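Side-chain contacts in TRAP dicarboxylate transporter-DctP subunit (Desulfovibrio salexigens, PDB 4N6D), which probably captures an organic acid substrate in the periplasm and delivers it to the membrane partners of a TRAP transporter: residues 78-83 and 99-104; 106-111 and 125-130; 46-51 and 67-72. All coordinates share one frame; numbering follows the deposited sequence.

Interaction 1: 78-83 and 99-104; sequences NTLRGV and PGVFPL. With I3C (5-amino-2,4,6-triiodobenzene-1,3-dicarboxylic acid), chain C.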
loop_
_atom_site.group_PDB
_atom_site.type_symbol
_atom_site.label_atom_id
_atom_site.label_comp_id
_atom_site.label_asym_id
_atom_site.label_seq_id
_atom_site.Cartn_x
_atom_site.Cartn_y
_atom_site.Cartn_z
ATOM N N ASN A 78 1.479 -13.423 -13.128
ATOM C CA ASN A 78 0.858 -13.275 -14.437
ATOM C C ASN A 78 -0.373 -12.365 -14.480
ATOM O O ASN A 78 -1.149 -12.418 -15.424
ATOM C CB ASN A 78 0.495 -14.647 -14.989
ATOM C CG ASN A 78 -0.471 -15.394 -14.103
ATOM O OD1 ASN A 78 -0.920 -14.890 -13.090
ATOM N ND2 ASN A 78 -0.786 -16.636 -14.486
ATOM N N THR A 79 -0.529 -11.484 -13.495
ATOM C CA THR A 79 -1.658 -10.568 -13.514
ATOM C C THR A 79 -1.505 -9.521 -14.614
ATOM O O THR A 79 -2.446 -9.267 -15.363
ATOM C CB THR A 79 -1.851 -9.893 -12.145
ATOM O OG1 THR A 79 -2.417 -10.841 -11.235
ATOM C CG2 THR A 79 -2.807 -8.718 -12.259
ATOM N N LEU A 80 -0.332 -8.912 -14.746
ATOM C CA LEU A 80 -0.148 -7.900 -15.808
ATOM C C LEU A 80 -0.341 -8.470 -17.187
ATOM O O LEU A 80 -1.132 -7.971 -18.004
ATOM C CB LEU A 80 1.239 -7.269 -15.742
ATOM C CG LEU A 80 1.398 -6.119 -14.772
ATOM C CD1 LEU A 80 2.864 -5.713 -14.721
ATOM C CD2 LEU A 80 0.539 -4.931 -15.186
ATOM N N ARG A 81 0.379 -9.535 -17.492
ATOM C CA ARG A 81 0.258 -10.116 -18.812
ATOM C C ARG A 81 -1.120 -10.726 -19.012
ATOM O O ARG A 81 -1.725 -10.641 -20.085
ATOM C CB ARG A 81 1.318 -11.191 -19.019
ATOM C CG ARG A 81 1.479 -11.575 -20.460
ATOM C CD ARG A 81 2.061 -10.420 -21.283
ATOM N NE ARG A 81 2.077 -10.799 -22.692
ATOM C CZ ARG A 81 1.729 -10.008 -23.697
ATOM N NH1 ARG A 81 1.359 -8.755 -23.474
ATOM N NH2 ARG A 81 1.774 -10.485 -24.931
ATOM N N GLY A 82 -1.627 -11.356 -17.959
ATOM C CA GLY A 82 -2.937 -11.976 -18.028
ATOM C C GLY A 82 -4.069 -11.013 -18.323
ATOM O O GLY A 82 -4.982 -11.308 -19.090
ATOM N N VAL A 83 -4.045 -9.851 -17.696
ATOM C CA VAL A 83 -5.060 -8.865 -18.001
ATOM C C VAL A 83 -4.857 -8.309 -19.426
ATOM O O VAL A 83 -5.815 -8.122 -20.183
ATOM C CB VAL A 83 -5.075 -7.750 -16.942
ATOM C CG1 VAL A 83 -5.974 -6.611 -17.392
ATOM C CG2 VAL A 83 -5.557 -8.302 -15.608
ATOM N N PRO A 99 9.574 -3.752 -10.261
ATOM C CA PRO A 99 10.493 -2.616 -10.433
ATOM C C PRO A 99 10.832 -2.334 -11.875
ATOM O O PRO A 99 11.171 -3.248 -12.636
ATOM C CB PRO A 99 11.755 -3.028 -9.669
ATOM C CG PRO A 99 11.550 -4.413 -9.214
ATOM C CD PRO A 99 10.191 -4.896 -9.573
ATOM N N GLY A 100 10.719 -1.063 -12.236
ATOM C CA GLY A 100 11.008 -0.617 -13.581
ATOM C C GLY A 100 9.766 -0.475 -14.437
ATOM O O GLY A 100 9.800 0.219 -15.443
ATOM N N VAL A 101 8.674 -1.109 -14.033
ATOM C CA VAL A 101 7.481 -1.133 -14.861
ATOM C C VAL A 101 6.633 0.134 -14.623
ATOM O O VAL A 101 5.870 0.545 -15.505
ATOM C CB VAL A 101 6.685 -2.387 -14.576
ATOM C CG1 VAL A 101 5.409 -2.428 -15.382
ATOM C CG2 VAL A 101 7.544 -3.623 -14.871
ATOM N N PHE A 102 6.798 0.742 -13.450
ATOM C CA PHE A 102 5.989 1.903 -13.031
ATOM C C PHE A 102 6.873 3.047 -12.544
ATOM O O PHE A 102 6.860 3.400 -11.376
ATOM C CB PHE A 102 5.021 1.473 -11.936
ATOM C CG PHE A 102 4.139 0.330 -12.358
ATOM C CD1 PHE A 102 3.091 0.539 -13.218
ATOM C CD2 PHE A 102 4.378 -0.960 -11.900
ATOM C CE1 PHE A 102 2.292 -0.503 -13.621
ATOM C CE2 PHE A 102 3.570 -2.008 -12.327
ATOM C CZ PHE A 102 2.535 -1.765 -13.170
ATOM N N PRO A 103 7.654 3.631 -13.452
ATOM C CA PRO A 103 8.623 4.646 -13.015
ATOM C C PRO A 103 7.999 5.856 -12.360
ATOM O O PRO A 103 8.670 6.484 -11.530
ATOM C CB PRO A 103 9.312 5.059 -14.310
ATOM C CG PRO A 103 8.445 4.552 -15.413
ATOM C CD PRO A 103 7.820 3.304 -14.878
ATOM N N LEU A 104 6.773 6.215 -12.727
ATOM C CA LEU A 104 6.145 7.373 -12.062
ATOM C C LEU A 104 5.467 6.960 -10.776
ATOM O O LEU A 104 5.792 7.491 -9.708
ATOM C CB LEU A 104 5.137 8.086 -12.963
ATOM C CG LEU A 104 4.687 9.420 -12.343
ATOM C CD1 LEU A 104 4.687 10.509 -13.397
ATOM C CD2 LEU A 104 3.332 9.224 -11.751
HETATM I I3 I3C C . -0.207 -3.789 -31.439
HETATM I I2 I3C C . 1.868 -5.520 -26.002
HETATM I I1 I3C C . -1.612 -9.171 -29.222
HETATM O O8 I3C C . -0.856 -7.170 -32.212
HETATM O O9 I3C C . -2.713 -6.530 -31.216
HETATM C C10 I3C C . 0.206 -8.083 -26.836
HETATM N N13 I3C C . 1.389 -3.645 -28.594
HETATM C C1 I3C C . -0.688 -6.395 -29.996
HETATM C C6 I3C C . -0.034 -5.184 -29.871
HETATM C C5 I3C C . 0.711 -4.891 -28.741
HETATM C C4 I3C C . 0.786 -5.851 -27.762
HETATM C C3 I3C C . 0.125 -7.055 -27.892
HETATM C C2 I3C C . -0.606 -7.340 -29.011
HETATM C C7 I3C C . -1.470 -6.713 -31.209
HETATM O O11 I3C C . -0.647 -8.137 -25.913
HETATM O O12 I3C C . 1.148 -8.909 -26.900
#
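Leu80 reaches across from the first turn of helix 79-85 to the loop 99-104 and carries the whole contact through its two methyl groups. Leu80 CD1 meets Val101 CG1 at 4.2 Å, and Leu80 CD2 lies 4.3 Å from Phe102 CZ, close to the ring plane, so the aromatic ring offers its edge to the leucine. The CA atoms of Leu80 and Val101 stand 10.2 Å apart, which leaves the bridging to side chains alone. Only 86 Å² is buried between the segments.

The better enclosed part is the side of Phe102. Its ring is buried, with CG1 of the preceding Val101 over one face, offset toward the rim, while Phe136 meets the ring and Val93 of strand 90-94 touches both it and Leu80. Val101, by contrast, is exposed and forms the loose solvent margin.

One residue on, Arg81 serves a different partner. With CG anti to the backbone N (chi1 -165°) and a bend at chi2, its chain carries the guanidinium well clear of the loop, where a carboxylate of the I3C molecule meets its edge. Arg81 NH2 donates to I3C O12 at 2.6 Å in a nearly straight bond (177°); Arg81 NH1 reaches I3C O11 at 3.2 Å, more bent at 136°. The two bonds make a bidentate, asymmetric grip that limits rotation of the carboxylate. This triiodinated compound is the phasing agent, so its site, which also includes Met84 and Arg138, need not mark the natural substrate position. The leucine contact itself is a helix-to-loop junction beside the central sheet of a periplasmic binding protein fold.

Interaction 2: 106-111 and 125-130; sequences SVFELP and WDLYTK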
loop_
_atom_site.group_PDB
_atom_site.type_symbol
_atom_site.label_atom_id
_atom_site.label_comp_id
_atom_site.label_asym_id
_atom_site.label_seq_id
_atom_site.Cartn_x
_atom_site.Cartn_y
_atom_site.Cartn_z
ATOM N N SER A 106 5.578 4.410 -8.896
ATOM C CA SER A 106 6.456 3.825 -7.877
ATOM C C SER A 106 6.977 4.850 -6.849
ATOM O O SER A 106 7.554 4.481 -5.831
ATOM C CB SER A 106 7.627 3.106 -8.536
ATOM O OG SER A 106 8.421 3.986 -9.305
ATOM N N VAL A 107 6.788 6.138 -7.129
ATOM C CA VAL A 107 7.191 7.162 -6.165
ATOM C C VAL A 107 6.515 6.863 -4.840
ATOM O O VAL A 107 7.079 7.123 -3.744
ATOM C CB VAL A 107 6.848 8.586 -6.665
ATOM C CG1 VAL A 107 5.351 8.810 -6.706
ATOM C CG2 VAL A 107 7.534 9.637 -5.800
ATOM N N PHE A 108 5.319 6.271 -4.903
ATOM C CA PHE A 108 4.565 6.002 -3.674
ATOM C C PHE A 108 5.088 4.829 -2.854
ATOM O O PHE A 108 4.527 4.524 -1.792
ATOM C CB PHE A 108 3.069 5.833 -3.936
ATOM C CG PHE A 108 2.328 7.118 -3.871
ATOM C CD1 PHE A 108 1.825 7.559 -2.665
ATOM C CD2 PHE A 108 2.201 7.923 -4.983
ATOM C CE1 PHE A 108 1.167 8.765 -2.570
ATOM C CE2 PHE A 108 1.522 9.156 -4.878
ATOM C CZ PHE A 108 1.038 9.560 -3.657
ATOM N N GLU A 109 6.158 4.184 -3.314
ATOM C CA GLU A 109 6.866 3.166 -2.512
ATOM C C GLU A 109 7.883 3.775 -1.531
ATOM O O GLU A 109 8.330 3.115 -0.626
ATOM C CB GLU A 109 7.593 2.191 -3.435
ATOM C CG GLU A 109 6.666 1.488 -4.397
ATOM C CD GLU A 109 7.377 0.931 -5.620
ATOM O OE1 GLU A 109 8.613 0.791 -5.590
ATOM O OE2 GLU A 109 6.684 0.641 -6.614
ATOM N N LEU A 110 8.221 5.040 -1.728
ATOM C CA LEU A 110 9.298 5.677 -1.006
ATOM C C LEU A 110 8.806 6.184 0.349
ATOM O O LEU A 110 7.618 6.396 0.545
ATOM C CB LEU A 110 9.801 6.897 -1.799
ATOM C CG LEU A 110 10.393 6.558 -3.154
ATOM C CD1 LEU A 110 10.651 7.839 -3.962
ATOM C CD2 LEU A 110 11.659 5.735 -2.989
ATOM N N PRO A 111 9.737 6.422 1.265
ATOM C CA PRO A 111 9.388 7.063 2.541
ATOM C C PRO A 111 9.108 8.543 2.334
ATOM O O PRO A 111 10.048 9.342 2.262
ATOM C CB PRO A 111 10.628 6.837 3.398
ATOM C CG PRO A 111 11.751 6.652 2.404
ATOM C CD PRO A 111 11.142 5.986 1.210
ATOM N N TRP A 125 -4.185 8.319 -6.256
ATOM C CA TRP A 125 -5.196 8.459 -7.313
ATOM C C TRP A 125 -5.083 9.837 -7.970
ATOM O O TRP A 125 -5.129 9.959 -9.206
ATOM C CB TRP A 125 -6.603 8.245 -6.735
ATOM C CG TRP A 125 -7.646 8.482 -7.755
ATOM C CD1 TRP A 125 -8.474 9.567 -7.843
ATOM C CD2 TRP A 125 -7.940 7.661 -8.885
ATOM N NE1 TRP A 125 -9.274 9.463 -8.955
ATOM C CE2 TRP A 125 -8.979 8.291 -9.603
ATOM C CE3 TRP A 125 -7.432 6.444 -9.357
ATOM C CZ2 TRP A 125 -9.511 7.754 -10.770
ATOM C CZ3 TRP A 125 -7.979 5.900 -10.512
ATOM C CH2 TRP A 125 -9.006 6.549 -11.199
ATOM N N ASP A 126 -4.944 10.884 -7.152
ATOM C CA ASP A 126 -4.788 12.223 -7.697
ATOM C C ASP A 126 -3.521 12.360 -8.551
ATOM O O ASP A 126 -3.534 13.030 -9.596
ATOM C CB ASP A 126 -4.748 13.301 -6.605
ATOM C CG ASP A 126 -6.107 13.634 -6.035
ATOM O OD1 ASP A 126 -7.134 13.159 -6.566
ATOM O OD2 ASP A 126 -6.136 14.447 -5.079
ATOM N N LEU A 127 -2.421 11.759 -8.104
ATOM C CA LEU A 127 -1.190 11.858 -8.855
ATOM C C LEU A 127 -1.357 11.168 -10.203
ATOM O O LEU A 127 -0.936 11.701 -11.233
ATOM C CB LEU A 127 0.001 11.275 -8.080
ATOM C CG LEU A 127 1.334 11.516 -8.777
ATOM C CD1 LEU A 127 1.830 12.955 -8.535
ATOM C CD2 LEU A 127 2.397 10.490 -8.355
ATOM N N TYR A 128 -1.960 9.982 -10.187
ATOM C CA TYR A 128 -2.220 9.251 -11.418
ATOM C C TYR A 128 -3.096 10.074 -12.353
ATOM O O TYR A 128 -2.807 10.188 -13.542
ATOM C CB TYR A 128 -2.871 7.881 -11.142
ATOM C CG TYR A 128 -3.518 7.354 -12.398
ATOM C CD1 TYR A 128 -2.743 6.819 -13.416
ATOM C CD2 TYR A 128 -4.881 7.497 -12.601
ATOM C CE1 TYR A 128 -3.321 6.398 -14.580
ATOM C CE2 TYR A 128 -5.460 7.075 -13.769
ATOM C CZ TYR A 128 -4.679 6.532 -14.741
ATOM O OH TYR A 128 -5.267 6.110 -15.911
ATOM N N THR A 129 -4.165 10.656 -11.826
ATOM C CA THR A 129 -5.102 11.393 -12.652
ATOM C C THR A 129 -4.431 12.618 -13.287
ATOM O O THR A 129 -4.737 12.999 -14.427
ATOM C CB THR A 129 -6.313 11.837 -11.836
ATOM O OG1 THR A 129 -7.036 10.667 -11.424
ATOM C CG2 THR A 129 -7.205 12.737 -12.668
ATOM N N LYS A 130 -3.512 13.221 -12.549
ATOM C CA LYS A 130 -2.807 14.393 -13.030
ATOM C C LYS A 130 -1.804 14.060 -14.135
ATOM O O LYS A 130 -1.702 14.782 -15.130
ATOM C CB LYS A 130 -2.091 15.103 -11.880
ATOM C CG LYS A 130 -1.295 16.309 -12.339
ATOM C CD LYS A 130 -0.588 17.010 -11.204
ATOM C CE LYS A 130 0.020 18.308 -11.703
ATOM N NZ LYS A 130 0.519 19.138 -10.599
#
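The backbones of 106-111 and 125-130 keep well apart: their closest CA atoms, those of Phe108 and Leu127, are 9.7 Å from each other. Residues 106-109 end a 3-10 segment that begins earlier in the chain, with Glu109 N bonded to Ser106 O, before the chain runs out into loop; the second segment is regular helix. Side chains fill the interval, burying 100 Å² in all.

Leu127 is the central group. Its chi1 of -173° swings CG beside the carbonyl carbon, and from there CD2 enters the angle between two consecutive residues of the 3-10 turn. Leu127 CD2 meets Val107 CG1 and Phe108 CE2, each at 3.8 Å. The methyl sits at the edge of the phenyl ring and in its plane, and is not stacked on a face; Leu127 CB backs it at 4.1 Å from Phe108 CE2. All three touching residues are buried and the contact is wholly apolar.

Along the helix, Thr129 OG1 bonds back to Trp125 O at 3.0 Å, above the carbonyl plane, while Thr129 N approaches that oxygen from the opposite face. The oxygen is thereby held by two donors.

Around this core, Val107 also packs on Val325, Leu326 and Val329 of helix 322-337. Asp126 forms salt bridges with Arg260 and Lys335, and Trp125 and Tyr128 turn to strand 139-146. Helix 117-131 thus lies between that strand and helices 249-285 and 322-337, while 106-111 packs on helix 294-317 through Trp311.

Interaction 3: 46-51 and 67-72; sequences VQMERW and TYPGST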
loop_
_atom_site.group_PDB
_atom_site.type_symbol
_atom_site.label_atom_id
_atom_site.label_comp_id
_atom_site.label_asym_id
_atom_site.label_seq_id
_atom_site.Cartn_x
_atom_site.Cartn_y
_atom_site.Cartn_z
ATOM N N VAL A 46 -10.948 -7.517 -0.158
ATOM C CA VAL A 46 -12.143 -6.948 0.467
ATOM C C VAL A 46 -12.657 -5.760 -0.338
ATOM O O VAL A 46 -13.861 -5.636 -0.596
ATOM C CB VAL A 46 -11.860 -6.534 1.929
ATOM C CG1 VAL A 46 -12.993 -5.690 2.496
ATOM C CG2 VAL A 46 -11.650 -7.766 2.776
ATOM N N GLN A 47 -11.763 -4.877 -0.765
ATOM C CA GLN A 47 -12.231 -3.751 -1.555
ATOM C C GLN A 47 -12.772 -4.238 -2.893
ATOM O O GLN A 47 -13.749 -3.680 -3.401
ATOM C CB GLN A 47 -11.150 -2.675 -1.721
ATOM C CG GLN A 47 -9.994 -3.059 -2.621
ATOM C CD GLN A 47 -10.308 -3.014 -4.115
ATOM O OE1 GLN A 47 -11.127 -2.206 -4.590
ATOM N NE2 GLN A 47 -9.619 -3.863 -4.870
ATOM N N MET A 48 -12.166 -5.281 -3.462
ATOM C CA MET A 48 -12.664 -5.842 -4.725
ATOM C C MET A 48 -14.154 -6.239 -4.589
ATOM O O MET A 48 -15.005 -5.926 -5.441
ATOM C CB MET A 48 -11.807 -7.028 -5.146
ATOM C CG MET A 48 -12.433 -7.941 -6.191
ATOM S SD MET A 48 -11.433 -9.416 -6.511
ATOM C CE MET A 48 -11.580 -10.302 -4.940
ATOM N N GLU A 49 -14.492 -6.908 -3.496
ATOM C CA GLU A 49 -15.882 -7.340 -3.304
ATOM C C GLU A 49 -16.821 -6.156 -3.165
ATOM O O GLU A 49 -17.939 -6.195 -3.654
ATOM C CB GLU A 49 -16.042 -8.251 -2.083
ATOM C CG GLU A 49 -15.263 -9.550 -2.172
ATOM C CD GLU A 49 -15.713 -10.440 -3.318
ATOM O OE1 GLU A 49 -16.878 -10.328 -3.747
ATOM O OE2 GLU A 49 -14.891 -11.243 -3.797
ATOM N N ARG A 50 -16.382 -5.109 -2.469
ATOM C CA ARG A 50 -17.224 -3.915 -2.317
ATOM C C ARG A 50 -17.420 -3.215 -3.665
ATOM O O ARG A 50 -18.521 -2.755 -3.995
ATOM C CB ARG A 50 -16.617 -2.970 -1.288
ATOM C CG ARG A 50 -17.528 -1.787 -0.922
ATOM C CD ARG A 50 -17.118 -0.548 -1.657
ATOM N NE ARG A 50 -18.067 0.535 -1.396
ATOM C CZ ARG A 50 -18.002 1.732 -1.970
ATOM N NH1 ARG A 50 -17.015 2.015 -2.813
ATOM N NH2 ARG A 50 -18.923 2.655 -1.679
ATOM N N TRP A 51 -16.361 -3.186 -4.461
ATOM C CA TRP A 51 -16.427 -2.592 -5.784
ATOM C C TRP A 51 -17.434 -3.355 -6.639
ATOM O O TRP A 51 -18.268 -2.749 -7.306
ATOM C CB TRP A 51 -15.048 -2.617 -6.412
ATOM C CG TRP A 51 -14.937 -1.916 -7.741
ATOM C CD1 TRP A 51 -14.647 -0.596 -7.937
ATOM C CD2 TRP A 51 -15.056 -2.500 -9.039
ATOM N NE1 TRP A 51 -14.609 -0.312 -9.285
ATOM C CE2 TRP A 51 -14.853 -1.466 -9.983
ATOM C CE3 TRP A 51 -15.335 -3.793 -9.505
ATOM C CZ2 TRP A 51 -14.891 -1.686 -11.353
ATOM C CZ3 TRP A 51 -15.387 -4.006 -10.881
ATOM C CH2 TRP A 51 -15.175 -2.958 -11.779
ATOM N N THR A 67 -15.398 -12.718 -9.020
ATOM C CA THR A 67 -14.129 -12.458 -8.361
ATOM C C THR A 67 -13.313 -13.727 -8.128
ATOM O O THR A 67 -13.847 -14.812 -7.854
ATOM C CB THR A 67 -14.339 -11.725 -7.042
ATOM O OG1 THR A 67 -15.080 -12.549 -6.138
ATOM C CG2 THR A 67 -15.073 -10.405 -7.261
ATOM N N TYR A 68 -11.997 -13.562 -8.217
ATOM C CA TYR A 68 -11.065 -14.651 -8.056
ATOM C C TYR A 68 -9.946 -14.253 -7.091
ATOM O O TYR A 68 -8.828 -13.980 -7.518
ATOM C CB TYR A 68 -10.479 -15.012 -9.419
ATOM C CG TYR A 68 -11.498 -15.572 -10.387
ATOM C CD1 TYR A 68 -12.298 -14.742 -11.141
ATOM C CD2 TYR A 68 -11.645 -16.938 -10.540
ATOM C CE1 TYR A 68 -13.225 -15.246 -12.038
ATOM C CE2 TYR A 68 -12.551 -17.456 -11.417
ATOM C CZ TYR A 68 -13.343 -16.614 -12.173
ATOM O OH TYR A 68 -14.256 -17.170 -13.033
ATOM N N PRO A 69 -10.256 -14.218 -5.786
ATOM C CA PRO A 69 -9.243 -13.967 -4.763
ATOM C C PRO A 69 -8.242 -15.111 -4.691
ATOM O O PRO A 69 -8.486 -16.212 -5.197
ATOM C CB PRO A 69 -10.061 -13.926 -3.474
ATOM C CG PRO A 69 -11.207 -14.846 -3.755
ATOM C CD PRO A 69 -11.558 -14.572 -5.181
ATOM N N GLY A 70 -7.108 -14.854 -4.060
ATOM C CA GLY A 70 -6.164 -15.904 -3.768
ATOM C C GLY A 70 -5.572 -16.598 -4.982
ATOM O O GLY A 70 -5.270 -17.795 -4.950
ATOM N N SER A 71 -5.390 -15.828 -6.052
ATOM C CA SER A 71 -4.608 -16.273 -7.191
ATOM C C SER A 71 -5.267 -17.443 -7.914
ATOM O O SER A 71 -4.593 -18.260 -8.554
ATOM C CB SER A 71 -3.188 -16.647 -6.751
ATOM O OG SER A 71 -2.451 -15.498 -6.353
ATOM N N THR A 72 -6.591 -17.497 -7.844
ATOM C CA THR A 72 -7.323 -18.600 -8.476
ATOM C C THR A 72 -7.522 -18.441 -9.979
ATOM O O THR A 72 -7.860 -19.399 -10.658
ATOM C CB THR A 72 -8.682 -18.848 -7.845
ATOM O OG1 THR A 72 -9.462 -17.646 -7.793
ATOM C CG2 THR A 72 -8.504 -19.444 -6.431
HETATM O O HOH W 1 -18.095 -12.440 -5.086
#
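Residues 46-51 of helix 43-58 and the end of strand 63-68 come within 7.4 Å of each other, measured between the CA atoms of Glu49 and Thr67, before the chain leaves the strand through a type I' turn from Pro69 to Thr72. Of the 178 Å² buried here, the greatest share on the strand side belongs to Thr67, which receives two neighbouring helix residues at once.

One is polar. Thr67 OG1 donates to Glu49 OE2 at 2.7 Å, using the syn lone pair of that oxygen, the one on the side of OE1. A bend at chi2 (-63°) folds the glutamate chain, bringing its carboxylate to the threonine although the CB itself does not aim there. A water closes a small ring: it donates to Glu49 OE1 at 2.8 Å and, over a longer 3.2 Å, to Thr67 OG1. The hydroxyl thus gives one bond and accepts another, and both carboxylate oxygens are engaged, which would be consistent with an ionised Glu49.

The other residue is apolar. Met48 runs straight out from the helix and turns only at chi3 (68°), so that SD and CE of Met48 run past Thr67, each 3.7 Å from Thr67 CB. Met48 CE goes on to Pro69 CB at 4.2 Å, the two side chains crossing at about a right angle. Met48 also rests on Tyr34 of strand 30-35. Strand 30-35, helix 43-58 and strand 63-68 form a beta-alpha-beta unit with adjacent parallel strands, the classic crossover of the periplasmic binding protein fold, and this contact joins its helix to strand 63-68, one of the two outermost strands of the sheet.

Along the chain the three contacts follow in series, interaction 3, then interaction 1, then interaction 2, and none encloses another. Interactions 1 and 2 are neighbours, their centres about 15 Å apart, and they touch where Leu104 CD2 packs on Leu127 CD2 at 3.7 Å. Interaction 3 stands farther off, its centre about 19 Å from that of interaction 1 and about 23 Å from that of interaction 2, without touching either. The five-stranded mixed sheet relates them: interaction 3 includes edge strand 63-68, interaction 1 lies beside strand 90-94, and helix 117-131 of interaction 2 packs on the other edge strand, 139-146. All three thus join helices or loops that flank one sheet.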